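Local coordinates for rieske iron-sulfur protein soxF (Sulfolobus acidocaldarius, PDB 1JM1) that carries a [2Fe-2S] cluster in its soluble domain and probably transfers electrons in the archaeal respiratory chain, at residues A[37-40]-A[41-44]; A[178-181]-A[182-185]. All blocks are in the same frame, centred on the assembly; numbering follows the deposited sequence.

Interaction 1: residues A[37-40]-A[41-44]; sequences YPLT and DEPC
Tyr-37 and Glu-42 pair at the base of the beta-hairpin loop that joins strand 32-36 to strand 43-48, neighbouring antiparallel strands of a three-stranded sheet. Tyr-37 N donates to Glu-42 O over 3.0 Å, lying in the carbonyl plane. With CG anti to the backbone N (chi1 179°), the Tyr-37 ring swings away from residues 41-44; its hydroxyl bonds to Pro-11 O, while Tyr-37 O receives Tyr-171 OH. The Cys-44 sulfur lies close to this carbonyl, SG 3.5 Å from Tyr-37 O. The peptide bond into Pro-38 is cis, which folds the pyrrolidine back so that Pro-38 CB sits over the centre of the tyrosine ring. The CD and CG side of the proline ring meets the Glu-42 carboxylate, with Pro-38 CD 3.0 Å from Glu-42 OE1. Leu-39 starts a type I beta turn that ends at Glu-42, closed by Glu-42 N donating to Leu-39 O at 3.2 Å from well above the carbonyl plane. A side-chain bond runs back across the same turn: Leu-39 N reaches Glu-42 OE1 at 2.9 Å, on the anti side of the carboxylate and 32° out of its plane. With CG beside the backbone N (chi1 -68°) and the chain extended beyond it, the Glu-42 carboxylate comes back to Leu-39 N, so the backbone and side chain of one residue hold both Tyr-37 and Leu-39. Thr-40 and Asp-41 form the turn's corner. The Asp-41 side chain runs alongside that of Leu-39, pointing the same way, with Asp-41 OD1 3.7 Å from Leu-39 CB.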
# COMPACT_ATOMS: atom_id res chain seq x y z
N TYR A 37 -5.70 -7.91 0.89
CA TYR A 37 -4.71 -8.71 1.61
C TYR A 37 -4.62 -8.24 3.06
O TYR A 37 -4.64 -7.03 3.30
CB TYR A 37 -3.30 -8.47 1.00
CG TYR A 37 -2.20 -9.24 1.70
CD1 TYR A 37 -1.97 -10.59 1.43
CD2 TYR A 37 -1.40 -8.61 2.67
CE1 TYR A 37 -0.99 -11.29 2.09
CE2 TYR A 37 -0.43 -9.34 3.33
CZ TYR A 37 -0.23 -10.69 3.03
OH TYR A 37 0.75 -11.34 3.73
N PRO A 38 -4.40 -9.16 4.01
CA PRO A 38 -4.43 -10.62 3.87
C PRO A 38 -5.78 -11.25 3.75
O PRO A 38 -5.84 -12.44 3.45
CB PRO A 38 -3.66 -11.10 5.12
CG PRO A 38 -4.01 -10.02 6.16
CD PRO A 38 -3.98 -8.75 5.38
N LEU A 39 -6.87 -10.51 4.02
CA LEU A 39 -8.21 -10.96 3.91
C LEU A 39 -8.92 -10.29 2.78
O LEU A 39 -8.59 -9.16 2.39
CB LEU A 39 -9.00 -10.74 5.22
CG LEU A 39 -8.35 -11.29 6.51
CD1 LEU A 39 -9.29 -10.92 7.65
CD2 LEU A 39 -8.00 -12.74 6.47
N THR A 40 -9.96 -10.92 2.28
CA THR A 40 -10.64 -10.41 1.06
C THR A 40 -11.20 -9.12 1.24
O THR A 40 -11.41 -8.35 0.26
CB THR A 40 -11.72 -11.41 0.53
OG1 THR A 40 -12.65 -11.38 1.54
CG2 THR A 40 -11.05 -12.72 0.30
N ASP A 41 -11.60 -8.64 2.41
CA ASP A 41 -12.22 -7.30 2.61
C ASP A 41 -11.29 -6.15 3.03
O ASP A 41 -11.73 -5.09 3.51
CB ASP A 41 -13.24 -7.56 3.83
CG ASP A 41 -12.67 -7.96 5.23
OD1 ASP A 41 -11.55 -8.10 5.80
OD2 ASP A 41 -13.38 -8.34 6.31
N GLU A 42 -10.01 -6.35 2.85
CA GLU A 42 -8.95 -5.40 3.27
C GLU A 42 -8.26 -4.87 2.02
O GLU A 42 -7.32 -5.48 1.50
CB GLU A 42 -7.96 -6.08 4.19
CG GLU A 42 -8.55 -6.45 5.55
CD GLU A 42 -7.66 -7.36 6.34
OE1 GLU A 42 -6.90 -8.17 5.80
OE2 GLU A 42 -7.71 -7.23 7.64
N PRO A 43 -8.71 -3.75 1.49
CA PRO A 43 -8.16 -3.28 0.23
C PRO A 43 -6.77 -2.70 0.38
O PRO A 43 -6.48 -2.03 1.36
CB PRO A 43 -9.19 -2.21 -0.22
CG PRO A 43 -9.65 -1.65 1.08
CD PRO A 43 -9.75 -2.85 2.02
N CYS A 44 -5.95 -2.94 -0.64
CA CYS A 44 -4.57 -2.51 -0.75
C CYS A 44 -4.29 -2.08 -2.15
O CYS A 44 -5.07 -2.38 -3.07
CB CYS A 44 -3.63 -3.69 -0.39
SG CYS A 44 -3.81 -4.34 1.28

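Interaction 2: residues A[178-181]-A[182-185]; sequences RTTP and QDNL
A short 3-10 turn, entered through Pro-181 and running on through residues 182-185, opens here in the manner of a capping box, within the long loop between strands 161-167 and 202-203. Thr-180 and Asp-183 exchange bonds: Asp-183 N donates to Thr-180 OG1 at 3.2 Å and also to Thr-180 O, whereas the return bond from Thr-180 N to Asp-183 OD2 is weak and long at 3.4 Å. Thr-180 OG1 lies between its own backbone N and carbonyl carbon (chi1 69°), which turns the hydroxyl in over the first peptides of the turn. The firmer hold on the Asp-183 carboxylate comes from Thr-179 N, 2.8 Å from Asp-183 OD2 and nearly straight at 168°, on the anti lone pair. Two waters also bond to it: one donates to OD2 and is hydrogen-bonded to Thr-179 OG1, the other donates to OD1 and is hydrogen-bonded to Thr-180 OG1. Four bonds, one of them weak, thus meet the two carboxylate oxygens, which would probably favour the charged form. Arg-178 runs past Asp-183 in the opposite direction, its CB 3.7 Å from Asp-183 CB. Its guanidinium continues to the backbone, where NH1 donates to Asp-183 O at 2.9 Å, the oxygen lying at the edge of the group and near its plane; Leu-186 O is a second acceptor for NH1, and Tyr-191 makes a cation-pi contact. Further on, Asn-184 N donates to Pro-181 O, and the Asn-184 side chain, its amide bonded to Tyr-171 N and Ala-169 O, crosses that of Arg-178 at about a right angle, with Asn-184 OD1 3.5 Å from Arg-178 CD.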
# COMPACT_ATOMS: atom_id res chain seq x y z
N ARG A 178 -7.01 -3.53 16.25
CA ARG A 178 -5.85 -4.14 15.64
C ARG A 178 -4.62 -3.46 16.22
O ARG A 178 -4.38 -2.29 15.96
CB ARG A 178 -5.90 -4.02 14.11
CG ARG A 178 -7.17 -4.53 13.45
CD ARG A 178 -7.09 -4.30 11.95
NE ARG A 178 -8.34 -4.48 11.22
CZ ARG A 178 -8.85 -5.60 10.71
NH1 ARG A 178 -8.22 -6.76 10.91
NH2 ARG A 178 -9.95 -5.54 10.01
N THR A 179 -3.86 -4.17 17.03
CA THR A 179 -2.75 -3.56 17.75
C THR A 179 -1.40 -4.17 17.35
O THR A 179 -0.37 -3.74 17.87
CB THR A 179 -2.91 -3.66 19.28
OG1 THR A 179 -2.95 -4.99 19.64
CG2 THR A 179 -4.26 -3.01 19.66
N THR A 180 -1.35 -5.09 16.48
CA THR A 180 -0.12 -5.70 15.92
C THR A 180 -0.38 -5.89 14.45
O THR A 180 -1.52 -5.97 14.02
CB THR A 180 0.19 -7.08 16.54
OG1 THR A 180 -0.83 -7.99 16.08
CG2 THR A 180 0.23 -7.06 18.03
N PRO A 181 0.68 -6.04 13.64
CA PRO A 181 0.43 -6.34 12.22
C PRO A 181 -0.46 -7.57 12.02
O PRO A 181 -1.35 -7.57 11.19
CB PRO A 181 1.85 -6.54 11.68
CG PRO A 181 2.70 -5.66 12.58
CD PRO A 181 2.10 -5.87 13.94
N GLN A 182 -0.21 -8.63 12.81
CA GLN A 182 -0.95 -9.88 12.65
C GLN A 182 -2.41 -9.76 13.00
O GLN A 182 -3.21 -10.59 12.55
CB GLN A 182 -0.29 -11.00 13.49
CG GLN A 182 1.08 -11.45 12.95
CD GLN A 182 2.23 -10.60 13.48
OE1 GLN A 182 2.08 -9.60 14.16
NE2 GLN A 182 3.44 -11.08 13.17
N ASP A 183 -2.82 -8.69 13.70
CA ASP A 183 -4.25 -8.43 13.88
C ASP A 183 -4.94 -8.10 12.56
O ASP A 183 -6.18 -8.06 12.53
CB ASP A 183 -4.47 -7.37 14.94
CG ASP A 183 -4.22 -7.87 16.35
OD1 ASP A 183 -4.16 -9.13 16.56
OD2 ASP A 183 -4.09 -6.98 17.20
N ASN A 184 -4.21 -7.88 11.49
CA ASN A 184 -4.82 -7.77 10.17
C ASN A 184 -5.43 -9.09 9.71
O ASN A 184 -6.25 -9.09 8.79
CB ASN A 184 -3.82 -7.25 9.16
CG ASN A 184 -3.44 -5.83 9.44
OD1 ASN A 184 -4.21 -5.10 10.07
ND2 ASN A 184 -2.29 -5.38 8.94
N LEU A 185 -5.08 -10.18 10.36
CA LEU A 185 -5.69 -11.48 10.07
C LEU A 185 -7.02 -11.66 10.73
O LEU A 185 -7.68 -12.68 10.49
CB LEU A 185 -4.71 -12.61 10.48
CG LEU A 185 -3.35 -12.57 9.74
CD1 LEU A 185 -2.35 -13.47 10.47
CD2 LEU A 185 -3.52 -12.99 8.29
O HOH W 1 -3.80 -7.82 19.69
O HOH W 2 -1.86 -10.00 17.84

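Interaction 1 comes early in the chain, at the hairpin between strands 32-36 and 43-48; interaction 2 follows much later, in the loop after strand 161-167. Their centres are about 12 Å apart and they touch directly, so the late loop packs against the hairpin loop at one end of the three-stranded sheet. Glu-42 OE2 lies 3.3 Å from Arg-178 NH1, a long and at best weak ion pair, and 2.6 Å from Asn-184 O, close enough to suggest a protonated carboxyl group, whose pairing with the arginine would be polar rather than ionic. Pro-38 CG rests 3.7 Å from Leu-185 CD2. Both contacts are local and lie away from the cluster ligands; their meeting joins parts remote in sequence.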